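Local coordinates for 3-oxoacyl-[acyl-carrier protein] synthase (PDB 1UB7) that probably catalyses the first condensation of fatty acid synthesis, joining an acetyl starter from acetyl-CoA to malonyl-ACP as a homodimer of the thiolase-like superfamily, at residues S2-L7 and A315-G320; A122-G127 and A162-V167; S175-A180 and L227-K232; R220-A225 and D254-R259; D239-V244 and E297-L302. All coordinates share one frame; numbering follows the deposited sequence.

Contact 1. Residues S2-L7 and A315-G320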
# COMPACT_ATOMS: atom_id res chain seq x y z
N SER A 2 6.04 8.50 18.70
CA SER A 2 6.16 7.01 18.70
C SER A 2 7.60 6.61 18.44
O SER A 2 8.44 7.44 18.07
CB SER A 2 5.26 6.40 17.62
OG SER A 2 5.82 6.57 16.33
N GLY A 3 7.89 5.32 18.63
CA GLY A 3 9.23 4.82 18.40
C GLY A 3 9.20 3.33 18.11
O GLY A 3 8.13 2.72 18.05
N ILE A 4 10.38 2.74 17.92
CA ILE A 4 10.50 1.32 17.63
C ILE A 4 10.65 0.50 18.91
O ILE A 4 11.67 0.58 19.60
CB ILE A 4 11.69 1.05 16.69
CG1 ILE A 4 11.27 1.42 15.26
CG2 ILE A 4 12.12 -0.42 16.76
CD1 ILE A 4 12.39 1.38 14.27
N LEU A 5 9.63 -0.29 19.22
CA LEU A 5 9.61 -1.12 20.41
C LEU A 5 10.29 -2.48 20.24
O LEU A 5 10.73 -3.09 21.22
CB LEU A 5 8.17 -1.33 20.85
CG LEU A 5 7.27 -0.10 20.97
CD1 LEU A 5 5.89 -0.55 21.42
CD2 LEU A 5 7.87 0.90 21.95
N ALA A 6 10.37 -2.97 19.00
CA ALA A 6 10.97 -4.27 18.75
C ALA A 6 11.42 -4.35 17.30
O ALA A 6 10.88 -3.65 16.44
CB ALA A 6 9.97 -5.39 19.04
N LEU A 7 12.40 -5.22 17.04
CA LEU A 7 12.95 -5.39 15.69
C LEU A 7 13.43 -6.81 15.48
O LEU A 7 13.87 -7.48 16.42
CB LEU A 7 14.13 -4.43 15.49
CG LEU A 7 15.10 -4.64 14.32
CD1 LEU A 7 14.47 -4.19 13.00
CD2 LEU A 7 16.38 -3.86 14.59
N ALA A 315 14.45 9.41 7.83
CA ALA A 315 13.91 9.59 9.16
C ALA A 315 14.99 9.65 10.23
O ALA A 315 16.08 9.08 10.08
CB ALA A 315 12.92 8.47 9.47
N VAL A 316 14.68 10.35 11.31
CA VAL A 316 15.58 10.48 12.44
C VAL A 316 14.79 9.93 13.61
O VAL A 316 13.67 10.39 13.90
CB VAL A 316 15.96 11.96 12.71
CG1 VAL A 316 16.58 12.10 14.10
CG2 VAL A 316 16.96 12.42 11.65
N LEU A 317 15.38 8.94 14.28
CA LEU A 317 14.79 8.24 15.40
C LEU A 317 15.76 8.13 16.55
O LEU A 317 16.90 7.71 16.36
CB LEU A 317 14.42 6.82 14.95
CG LEU A 317 14.04 5.77 15.99
CD1 LEU A 317 12.68 6.11 16.60
CD2 LEU A 317 14.00 4.41 15.33
N THR A 318 15.33 8.54 17.74
CA THR A 318 16.16 8.43 18.93
C THR A 318 15.83 7.02 19.44
O THR A 318 14.74 6.78 19.97
CB THR A 318 15.78 9.48 19.99
OG1 THR A 318 16.25 10.77 19.58
CG2 THR A 318 16.39 9.13 21.34
N TRP A 319 16.78 6.10 19.26
CA TRP A 319 16.62 4.70 19.63
C TRP A 319 16.15 4.37 21.05
O TRP A 319 16.44 5.09 22.01
CB TRP A 319 17.93 3.95 19.35
CG TRP A 319 17.71 2.50 19.10
CD1 TRP A 319 17.88 1.47 19.99
CD2 TRP A 319 17.21 1.90 17.89
NE1 TRP A 319 17.52 0.27 19.41
CE2 TRP A 319 17.10 0.51 18.13
CE3 TRP A 319 16.85 2.41 16.64
CZ2 TRP A 319 16.63 -0.38 17.14
CZ3 TRP A 319 16.39 1.52 15.66
CH2 TRP A 319 16.28 0.14 15.92
N GLY A 320 15.43 3.27 21.18
CA GLY A 320 14.97 2.84 22.48
C GLY A 320 13.75 3.54 23.03
O GLY A 320 12.85 3.93 22.28
O HOH W 1 12.39 4.46 19.50
O HOH W 2 14.20 1.52 19.09
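The backbone from Gly-3 to Leu-7 runs 68° away from the direction of Leu-317 to Gly-320, and the two segments share no direct hydrogen bond; Gly-3 and Leu-317 have CA atoms 7.2 Å apart, too far for paired strands. Apolar side chains fill the interval. Ile-4 has the largest share: with CG1 anti to the carbonyl carbon (chi1 -78°) and an extended chi2, its CD1 methyl reaches Leu-317 CD2 at 3.6 Å, the two side chains crossing at about a right angle. The other Leu-317 branch, CD1, lies 4.1 Å from Gly-3 CA. Trp-319 starts out away from the strand, but its ring swings back, so that Ile-4 CD1 approaches CZ3 obliquely while Leu-7 CD2 meets CH2 at the ring edge, 4.2 Å away. Two waters bridge the backbones between Ile-4 and the 318-320 end. One accepts from Ile-4 N (3.1 Å) and donates to Gly-320 O (2.9 Å), with a weaker bond to Thr-318 O. The second donates to Ile-4 O at 2.7 Å, accepts from Gly-320 N, and sits over the centre of one face of the indole. Leu-286 of helix 281-292 touches both Leu-7 and Trp-319. Backbone bonds tie strand 3-10 to strand 158-165. The contact brings the edge strand of one mixed sheet against the end of an inner strand of the other, beside central-layer helix 281-292, in the layered alpha-beta-alpha-beta-alpha thiolase fold.

Contact 2. Residues A122-G127 and A162-V167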
# COMPACT_ATOMS: atom_id res chain seq x y z
N ALA A 122 2.01 7.88 12.30
CA ALA A 122 0.76 8.64 12.20
C ALA A 122 -0.39 7.88 12.84
O ALA A 122 -1.17 8.46 13.60
CB ALA A 122 0.45 8.92 10.76
N LEU A 123 -0.49 6.59 12.53
CA LEU A 123 -1.53 5.74 13.10
C LEU A 123 -1.48 5.74 14.64
O LEU A 123 -2.51 5.90 15.30
CB LEU A 123 -1.39 4.30 12.61
CG LEU A 123 -1.61 4.01 11.13
CD1 LEU A 123 -1.48 2.49 10.87
CD2 LEU A 123 -3.01 4.51 10.71
N VAL A 124 -0.29 5.54 15.20
CA VAL A 124 -0.14 5.52 16.66
C VAL A 124 -0.47 6.90 17.26
O VAL A 124 -1.20 7.01 18.25
CB VAL A 124 1.29 5.13 17.07
CG1 VAL A 124 1.45 5.25 18.59
CG2 VAL A 124 1.59 3.71 16.62
N GLU A 125 0.09 7.95 16.66
CA GLU A 125 -0.12 9.31 17.12
C GLU A 125 -1.56 9.79 16.99
O GLU A 125 -2.02 10.56 17.84
CB GLU A 125 0.81 10.27 16.37
CG GLU A 125 2.30 10.05 16.65
CD GLU A 125 2.62 10.14 18.13
OE1 GLU A 125 2.20 11.14 18.76
OE2 GLU A 125 3.30 9.23 18.67
N ALA A 126 -2.27 9.35 15.95
CA ALA A 126 -3.66 9.77 15.75
C ALA A 126 -4.55 8.85 16.54
O ALA A 126 -5.77 9.00 16.56
CB ALA A 126 -4.04 9.73 14.27
N GLY A 127 -3.94 7.88 17.21
CA GLY A 127 -4.72 6.97 18.01
C GLY A 127 -5.52 5.94 17.26
O GLY A 127 -6.43 5.35 17.83
N ALA A 162 9.48 -4.34 12.45
CA ALA A 162 9.62 -3.59 13.66
C ALA A 162 8.23 -3.30 14.19
O ALA A 162 7.26 -3.26 13.44
CB ALA A 162 10.36 -2.29 13.39
N VAL A 163 8.12 -3.11 15.49
CA VAL A 163 6.83 -2.77 16.05
C VAL A 163 6.94 -1.31 16.41
O VAL A 163 7.88 -0.91 17.09
CB VAL A 163 6.53 -3.58 17.32
CG1 VAL A 163 5.33 -2.99 18.04
CG2 VAL A 163 6.26 -5.02 16.95
N VAL A 164 6.01 -0.50 15.92
CA VAL A 164 6.04 0.92 16.25
C VAL A 164 4.98 1.19 17.33
O VAL A 164 3.84 0.72 17.22
CB VAL A 164 5.78 1.79 15.00
CG1 VAL A 164 5.70 3.24 15.38
CG2 VAL A 164 6.91 1.58 13.99
N GLY A 165 5.38 1.92 18.37
CA GLY A 165 4.45 2.23 19.44
C GLY A 165 4.91 3.40 20.30
O GLY A 165 5.96 4.00 20.04
N LYS A 166 4.12 3.75 21.32
CA LYS A 166 4.49 4.86 22.20
C LYS A 166 5.77 4.52 22.95
O LYS A 166 5.90 3.42 23.48
CB LYS A 166 3.39 5.15 23.22
CG LYS A 166 2.08 5.69 22.63
CD LYS A 166 2.15 7.17 22.23
CE LYS A 166 0.77 7.69 21.87
NZ LYS A 166 0.72 9.17 21.66
N VAL A 167 6.72 5.46 22.99
CA VAL A 167 7.97 5.25 23.72
C VAL A 167 8.14 6.36 24.77
O VAL A 167 7.47 7.40 24.71
CB VAL A 167 9.21 5.24 22.80
CG1 VAL A 167 9.23 3.97 21.98
CG2 VAL A 167 9.23 6.46 21.90
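Val-124, in the last turn of helix 112-125, presses both methyls on the end of strand 158-165, a helix-on-sheet contact between the central helical layer of the thiolase fold and its five-stranded sheet. CG2 faces the strand backbone, 3.8 Å from Val-164 O and 4.3 Å from Val-164 CG1. CG1, placed anti to the backbone N (chi1 175°), turns to Lys-166 and lies 4.1 Å from its N. The lysine chain bends at chi2 (-76°) and then runs extended, its CG, CD and CE all sliding past that one methyl in the direction opposite to the valine side chain. This carries the ammonium group to Glu-125, where NZ and OE1 form a long salt bridge of 3.8 Å at the exposed border, a matter of charge more than of a directed bond. The stronger partner of the carboxylate is the backbone N of Ser-2, bonded to OE2; Ser-2 also packs on Val-124 and Val-164. Further out, Val-132 of strand 131-138 backs Val-124, while Leu-117 and Ala-120 of the same helix cover Val-164. Ala-122 and Ala-126 pack on Ala-126 and Ala-122 of the second subunit, so this helix end also belongs to the dimer interface. Past Glu-125 the helix closes in a Schellman motif: Gly-127 takes a positive phi of 75°, and its N bonds to Val-124 O at 3.1 Å.

Contact 3. Residues S175-A180 and L227-K232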
# COMPACT_ATOMS: atom_id res chain seq x y z
N SER A 175 11.68 13.05 13.15
CA SER A 175 11.37 13.65 11.87
C SER A 175 11.23 12.62 10.77
O SER A 175 11.67 11.47 10.90
CB SER A 175 12.45 14.65 11.46
OG SER A 175 13.68 13.97 11.23
N PHE A 176 10.60 13.05 9.68
CA PHE A 176 10.39 12.23 8.49
C PHE A 176 10.46 13.17 7.30
O PHE A 176 9.91 14.28 7.34
CB PHE A 176 9.00 11.57 8.48
CG PHE A 176 8.82 10.43 9.46
CD1 PHE A 176 9.33 9.16 9.17
CD2 PHE A 176 8.11 10.62 10.65
CE1 PHE A 176 9.14 8.09 10.06
CE2 PHE A 176 7.91 9.57 11.56
CZ PHE A 176 8.43 8.30 11.27
N VAL A 177 11.14 12.73 6.25
CA VAL A 177 11.21 13.48 5.02
C VAL A 177 10.83 12.41 4.01
O VAL A 177 11.52 11.39 3.89
CB VAL A 177 12.63 14.02 4.74
CG1 VAL A 177 12.73 14.57 3.32
CG2 VAL A 177 12.96 15.12 5.75
N LEU A 178 9.72 12.63 3.31
CA LEU A 178 9.23 11.67 2.33
C LEU A 178 8.91 12.37 1.02
O LEU A 178 8.42 13.50 1.02
CB LEU A 178 7.95 10.99 2.84
CG LEU A 178 7.86 10.38 4.24
CD1 LEU A 178 6.43 9.95 4.46
CD2 LEU A 178 8.80 9.18 4.40
N GLY A 179 9.17 11.70 -0.09
CA GLY A 179 8.88 12.32 -1.37
C GLY A 179 8.80 11.38 -2.55
O GLY A 179 9.22 10.22 -2.48
N ALA A 180 8.26 11.89 -3.66
CA ALA A 180 8.12 11.10 -4.87
C ALA A 180 8.22 12.00 -6.10
O ALA A 180 8.06 13.22 -6.04
CB ALA A 180 6.77 10.37 -4.87
N LEU A 227 20.07 15.63 5.36
CA LEU A 227 20.26 16.90 6.05
C LEU A 227 18.93 17.52 6.46
O LEU A 227 18.79 18.05 7.57
CB LEU A 227 21.05 17.87 5.17
CG LEU A 227 22.53 17.48 5.07
CD1 LEU A 227 23.25 18.32 4.02
CD2 LEU A 227 23.16 17.65 6.44
N GLU A 228 17.95 17.43 5.55
CA GLU A 228 16.61 17.97 5.79
C GLU A 228 16.02 17.30 7.02
O GLU A 228 15.49 17.95 7.92
CB GLU A 228 15.74 17.69 4.57
CG GLU A 228 14.53 18.58 4.45
CD GLU A 228 13.67 18.19 3.27
OE1 GLU A 228 14.23 17.78 2.23
OE2 GLU A 228 12.43 18.31 3.38
N ALA A 229 16.14 15.97 7.07
CA ALA A 229 15.63 15.21 8.20
C ALA A 229 16.37 15.58 9.48
O ALA A 229 15.74 15.91 10.49
CB ALA A 229 15.79 13.73 7.93
N ILE A 230 17.70 15.54 9.44
CA ILE A 230 18.47 15.88 10.64
C ILE A 230 18.05 17.28 11.07
O ILE A 230 17.79 17.55 12.26
CB ILE A 230 19.98 15.83 10.37
CG1 ILE A 230 20.40 14.41 9.98
CG2 ILE A 230 20.74 16.25 11.63
CD1 ILE A 230 21.72 14.32 9.22
N GLU A 231 17.97 18.17 10.09
CA GLU A 231 17.57 19.52 10.38
C GLU A 231 16.15 19.54 10.93
O GLU A 231 15.90 20.13 11.98
CB GLU A 231 17.70 20.40 9.12
CG GLU A 231 16.90 21.70 9.15
CD GLU A 231 17.11 22.53 10.40
OE1 GLU A 231 16.44 23.58 10.54
OE2 GLU A 231 17.95 22.16 11.26
N LYS A 232 15.21 18.88 10.25
CA LYS A 232 13.83 18.90 10.74
C LYS A 232 13.74 18.29 12.14
O LYS A 232 12.85 18.65 12.93
CB LYS A 232 12.90 18.16 9.76
CG LYS A 232 11.46 18.67 9.82
CD LYS A 232 10.47 17.78 9.07
CE LYS A 232 10.69 17.77 7.57
NZ LYS A 232 9.61 16.99 6.90
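Val-177 and Ser-175, alternate residues of strand 172-180, point at helix 211-233, which lies almost antiparallel to the strand (151°), the axes of these short segments 7.3 Å apart at closest; this is an outer helix of the layered thiolase fold packed on the C-terminal mixed sheet. The two methyls of Val-177 divide the helix surface between them. CG2 rests on the Ala-229 backbone, 3.5 Å from Ala-229 N, and on the stem of Glu-228, whereas CG1 meets the Glu-228 carboxylate, whose extended chain passes obliquely across the valine with OE1 3.7 Å away. With Glu-228 cut back to an alanine, the CG1 methyl of Val-177 would probably lose the chain that lies across it. Ser-175 holds OG between its backbone N and carbonyl carbon (chi1 65°), which brings the hydroxyl to Ala-229 O; in this 2.9 Å bond it approaches from above the carbonyl plane. Its CB lies alongside Lys-232 CB at 3.9 Å. Phe-176 turns the other way, its ring meeting His-121 of helix 112-125 and packing on Leu-128 of the second subunit, so the strand is sandwiched between outer helix and central layer. Its carbonyl nevertheless serves the outer side: Lys-232, its CG anti to the backbone N and its chain bent at chi3 (-67°), passes Val-177 CG2 and donates from NZ to Phe-176 O over 2.8 Å, in the carbonyl plane.

Contact 4. Residues R220-A225 and D254-R259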
# COMPACT_ATOMS: atom_id res chain seq x y z
N ARG A 220 22.23 12.62 -4.84
CA ARG A 220 21.69 13.93 -4.49
C ARG A 220 20.53 13.86 -3.52
O ARG A 220 20.44 14.64 -2.57
CB ARG A 220 21.26 14.68 -5.75
CG ARG A 220 22.44 15.19 -6.57
CD ARG A 220 22.00 15.74 -7.91
NE ARG A 220 23.15 16.17 -8.70
CZ ARG A 220 23.13 16.28 -10.03
NH1 ARG A 220 22.02 16.01 -10.70
NH2 ARG A 220 24.22 16.68 -10.67
N VAL A 221 19.62 12.91 -3.75
CA VAL A 221 18.48 12.78 -2.88
C VAL A 221 18.93 12.34 -1.48
O VAL A 221 18.67 13.03 -0.49
CB VAL A 221 17.43 11.78 -3.48
CG1 VAL A 221 17.40 10.46 -2.70
CG2 VAL A 221 16.05 12.43 -3.48
N MET A 222 19.64 11.22 -1.41
CA MET A 222 20.12 10.71 -0.13
C MET A 222 20.70 11.82 0.72
O MET A 222 20.44 11.91 1.93
CB MET A 222 21.17 9.62 -0.34
CG MET A 222 20.61 8.22 -0.41
SD MET A 222 21.90 7.01 -0.70
CE MET A 222 22.84 7.11 0.86
N ASN A 223 21.48 12.69 0.09
CA ASN A 223 22.12 13.78 0.80
C ASN A 223 21.18 14.88 1.29
O ASN A 223 21.22 15.25 2.47
CB ASN A 223 23.23 14.37 -0.07
CG ASN A 223 24.30 15.04 0.74
OD1 ASN A 223 24.16 16.19 1.16
ND2 ASN A 223 25.37 14.30 1.01
N THR A 224 20.34 15.40 0.39
CA THR A 224 19.39 16.47 0.75
C THR A 224 18.46 16.00 1.87
O THR A 224 18.35 16.64 2.92
CB THR A 224 18.50 16.87 -0.46
OG1 THR A 224 19.33 17.34 -1.53
CG2 THR A 224 17.51 17.98 -0.06
N ALA A 225 17.81 14.87 1.62
CA ALA A 225 16.87 14.27 2.56
C ALA A 225 17.49 14.13 3.94
O ALA A 225 16.92 14.57 4.94
CB ALA A 225 16.44 12.90 2.06
N ASP A 254 28.99 5.31 -0.33
CA ASP A 254 30.31 5.92 -0.21
C ASP A 254 30.17 7.39 -0.59
O ASP A 254 30.40 8.29 0.23
CB ASP A 254 31.26 5.21 -1.17
CG ASP A 254 32.71 5.52 -0.90
OD1 ASP A 254 33.01 6.11 0.16
OD2 ASP A 254 33.54 5.16 -1.76
N ALA A 255 29.78 7.60 -1.84
CA ALA A 255 29.59 8.92 -2.41
C ALA A 255 28.72 9.83 -1.54
O ALA A 255 28.97 11.03 -1.45
CB ALA A 255 28.98 8.78 -3.79
N ALA A 256 27.71 9.26 -0.89
CA ALA A 256 26.81 10.03 -0.04
C ALA A 256 27.40 10.34 1.33
O ALA A 256 27.06 11.36 1.95
CB ALA A 256 25.48 9.30 0.11
N ARG A 257 28.27 9.46 1.82
CA ARG A 257 28.90 9.65 3.12
C ARG A 257 29.87 10.81 3.02
O ARG A 257 29.85 11.74 3.82
CB ARG A 257 29.65 8.40 3.56
CG ARG A 257 30.46 8.60 4.83
CD ARG A 257 31.28 7.36 5.13
NE ARG A 257 32.07 6.94 3.98
CZ ARG A 257 32.99 7.69 3.39
NH1 ARG A 257 33.25 8.92 3.83
NH2 ARG A 257 33.65 7.21 2.34
N GLU A 258 30.74 10.72 2.02
CA GLU A 258 31.73 11.75 1.78
C GLU A 258 31.00 13.09 1.75
O GLU A 258 31.32 14.00 2.52
CB GLU A 258 32.43 11.49 0.45
CG GLU A 258 33.09 10.12 0.40
CD GLU A 258 33.69 9.80 -0.96
OE1 GLU A 258 32.95 9.83 -1.96
OE2 GLU A 258 34.91 9.51 -1.02
N ARG A 259 30.01 13.20 0.88
CA ARG A 259 29.23 14.43 0.78
C ARG A 259 28.67 14.90 2.13
O ARG A 259 28.04 15.95 2.21
CB ARG A 259 28.07 14.25 -0.21
CG ARG A 259 28.41 14.59 -1.65
CD ARG A 259 27.14 14.87 -2.46
NE ARG A 259 27.43 15.42 -3.78
CZ ARG A 259 26.50 15.80 -4.66
NH1 ARG A 259 25.22 15.70 -4.35
NH2 ARG A 259 26.86 16.29 -5.84
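Apolar packing is confined to Met-222 and Ala-256, buried between the two helices: the chain of Met-222 turns at chi3 (67°), and its CE methyl ends 3.5 Å from Ala-256 CB. The same methionine also packs on Val-304 and Phe-306 of strand 300-307, and its side chain lies about 6 Å from that of His-246, a predicted active-site residue. Polar contact belongs to Asn-223. Its CG stands anti to the backbone N, carrying the amide across to the residue just past the end of the other helix, where ND2 gives Arg-259 O a weak hydrogen bond, long at 3.4 Å though fairly straight at 160°. The amide plane stands at right angles to the Arg-259 guanidinium, the two side chains crossing likewise. The partners are the long outer helix 211-233 of the thiolase fold and helix 250-258, whose first residues overlap the predicted ACP-binding region. Charged groups form the exposed border. The extended Arg-259 chain lays its guanidinium beside Arg-220, so that Arg-220 CG touches NH1 at the edge of the group, 3.6 Å away. The two guanidinium planes are 25° apart and Arg-220 NE lies 4.7 Å from Arg-259 NH2, like charges that probably repel mildly. Within helix 211-233, Arg-220 O accepts from both Thr-224 N and Thr-224 OG1, each at 3.1 Å, and the two donors come from opposite faces of the carbonyl plane.

Contact 5. Residues D239-V244 and E297-L302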
# COMPACT_ATOMS: atom_id res chain seq x y z
N ASP A 239 25.21 15.04 15.76
CA ASP A 239 24.34 14.45 16.77
C ASP A 239 23.95 13.02 16.39
O ASP A 239 23.44 12.26 17.23
CB ASP A 239 23.07 15.28 16.93
CG ASP A 239 23.30 16.55 17.72
OD1 ASP A 239 23.72 16.46 18.89
OD2 ASP A 239 23.05 17.64 17.16
N ILE A 240 24.22 12.64 15.14
CA ILE A 240 23.88 11.31 14.65
C ILE A 240 24.91 10.23 14.95
O ILE A 240 26.03 10.29 14.44
CB ILE A 240 23.61 11.34 13.12
CG1 ILE A 240 22.60 12.43 12.77
CG2 ILE A 240 23.05 10.00 12.67
CD1 ILE A 240 21.26 12.32 13.53
N ARG A 241 24.52 9.26 15.76
CA ARG A 241 25.36 8.12 16.15
C ARG A 241 25.64 7.17 14.97
O ARG A 241 26.76 6.68 14.81
CB ARG A 241 24.69 7.34 17.29
CG ARG A 241 25.32 5.99 17.65
CD ARG A 241 26.78 6.11 18.07
NE ARG A 241 26.96 7.07 19.16
CZ ARG A 241 28.12 7.30 19.77
NH1 ARG A 241 29.21 6.63 19.41
NH2 ARG A 241 28.19 8.21 20.74
N LEU A 242 24.63 6.90 14.15
CA LEU A 242 24.83 6.02 13.01
C LEU A 242 23.84 6.33 11.89
O LEU A 242 22.64 6.54 12.13
CB LEU A 242 24.69 4.56 13.44
CG LEU A 242 24.86 3.46 12.39
CD1 LEU A 242 26.32 3.33 11.98
CD2 LEU A 242 24.37 2.13 12.96
N PHE A 243 24.35 6.37 10.66
CA PHE A 243 23.55 6.63 9.48
C PHE A 243 23.29 5.28 8.87
O PHE A 243 24.23 4.51 8.66
CB PHE A 243 24.30 7.50 8.47
CG PHE A 243 24.45 8.93 8.88
CD1 PHE A 243 25.18 9.27 10.02
CD2 PHE A 243 23.84 9.95 8.15
CE1 PHE A 243 25.31 10.61 10.42
CE2 PHE A 243 23.97 11.29 8.54
CZ PHE A 243 24.70 11.62 9.67
N VAL A 244 22.03 4.99 8.58
CA VAL A 244 21.65 3.71 8.00
C VAL A 244 20.94 4.00 6.70
O VAL A 244 19.77 4.42 6.68
CB VAL A 244 20.73 2.92 8.94
CG1 VAL A 244 20.66 1.47 8.50
CG2 VAL A 244 21.25 3.03 10.37
N GLU A 297 20.05 2.33 23.15
CA GLU A 297 19.01 3.19 23.66
C GLU A 297 19.61 4.57 23.86
O GLU A 297 20.67 4.70 24.47
CB GLU A 297 18.47 2.65 24.98
CG GLU A 297 17.46 3.56 25.62
CD GLU A 297 16.49 2.80 26.49
OE1 GLU A 297 15.74 1.95 25.96
OE2 GLU A 297 16.47 3.05 27.71
N GLY A 298 18.95 5.58 23.32
CA GLY A 298 19.44 6.94 23.46
C GLY A 298 20.14 7.53 22.26
O GLY A 298 20.26 8.76 22.18
N ASP A 299 20.61 6.69 21.33
CA ASP A 299 21.31 7.18 20.14
C ASP A 299 20.36 7.80 19.11
O ASP A 299 19.17 7.47 19.04
CB ASP A 299 22.06 6.05 19.42
CG ASP A 299 23.18 5.45 20.26
OD1 ASP A 299 23.80 6.17 21.08
OD2 ASP A 299 23.45 4.24 20.06
N HIS A 300 20.91 8.69 18.29
CA HIS A 300 20.12 9.31 17.23
C HIS A 300 20.52 8.59 15.96
O HIS A 300 21.67 8.66 15.54
CB HIS A 300 20.44 10.80 17.12
CG HIS A 300 20.14 11.56 18.37
ND1 HIS A 300 18.94 11.43 19.05
CD2 HIS A 300 20.88 12.44 19.08
CE1 HIS A 300 18.96 12.20 20.12
NE2 HIS A 300 20.13 12.82 20.17
N VAL A 301 19.56 7.89 15.36
CA VAL A 301 19.83 7.16 14.14
C VAL A 301 19.11 7.78 12.96
O VAL A 301 17.96 8.23 13.06
CB VAL A 301 19.38 5.69 14.27
CG1 VAL A 301 19.93 4.87 13.10
CG2 VAL A 301 19.85 5.13 15.61
N LEU A 302 19.80 7.81 11.82
CA LEU A 302 19.20 8.36 10.63
C LEU A 302 19.02 7.27 9.62
O LEU A 302 19.94 6.49 9.37
CB LEU A 302 20.07 9.45 10.01
CG LEU A 302 19.43 9.87 8.68
CD1 LEU A 302 19.41 11.36 8.60
CD2 LEU A 302 20.16 9.20 7.49
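Val-244 N donates to Leu-302 O at 2.7 Å, and Leu-302 N to Leu-242 O at 3.1 Å, a ladder that pairs Leu-242 with Val-301 and Phe-243 with Leu-302 in parallel register. This end is tight and apolar. Val-244 CG2 meets Val-301 CG1 at 3.5 Å, on the face where helix 281-292 covers Leu-242 and Val-244. On the other face Leu-302 sets CB over one face of the Phe-243 ring, and its CD2 touches Phe-243 CD2 at 3.8 Å; Ile-230 and Thr-226 of helix 211-233 close over both. The connection between these neighbouring parallel strands runs through helices 250-258, 271-274 and 281-292, the last packing on the sheet, in the C-terminal half of the thiolase fold, with the predicted active-site residue His-246 just beyond strand 242-245. Toward the start of the strands the ladder gives way: Arg-241 N still reaches His-300 O (2.9 Å), but bent at 136°. Asp-239 O lies in the plane of the His-300 ring, at its edge, 3.2 Å from CD2, while His-300 ND1 is bonded to Thr-318 OG1. At the solvent side Arg-241 folds at chi2 and chi3 over Asp-299, CG touching the carboxylate carbon; NE and OD1 are 3.8 Å apart, a long salt bridge with the oxygen well out of the guanidinium plane. Were Asp-299 an alanine, Arg-241 would probably lose this countercharge and Arg-296 N the carboxylate oxygen, OD2, that it bonds.

Contacts 1, 2, 3 and 5 are mainly buried and contact 4 only partly, its arginine pair lying at the surface. Contacts 1 and 2 meet at neighbouring strands of the N-terminal mixed sheet, through Gly-3 N to Gly-165 O; contacts 1, 3 and 5 share the C-terminal one. Helix 211-233 serves both contact 3 and contact 4, and through Ile-230 it also packs on contact 5. Chemistry follows place: strand pairing gives contact 5 its backbone ladder, waters link backbone to backbone in contact 1, side-chain-to-carbonyl bonds fasten helix to strand in contact 3, and long salt bridges mark the borders of contacts 2 and 5. Contacts 2 and 3 alone touch the second subunit.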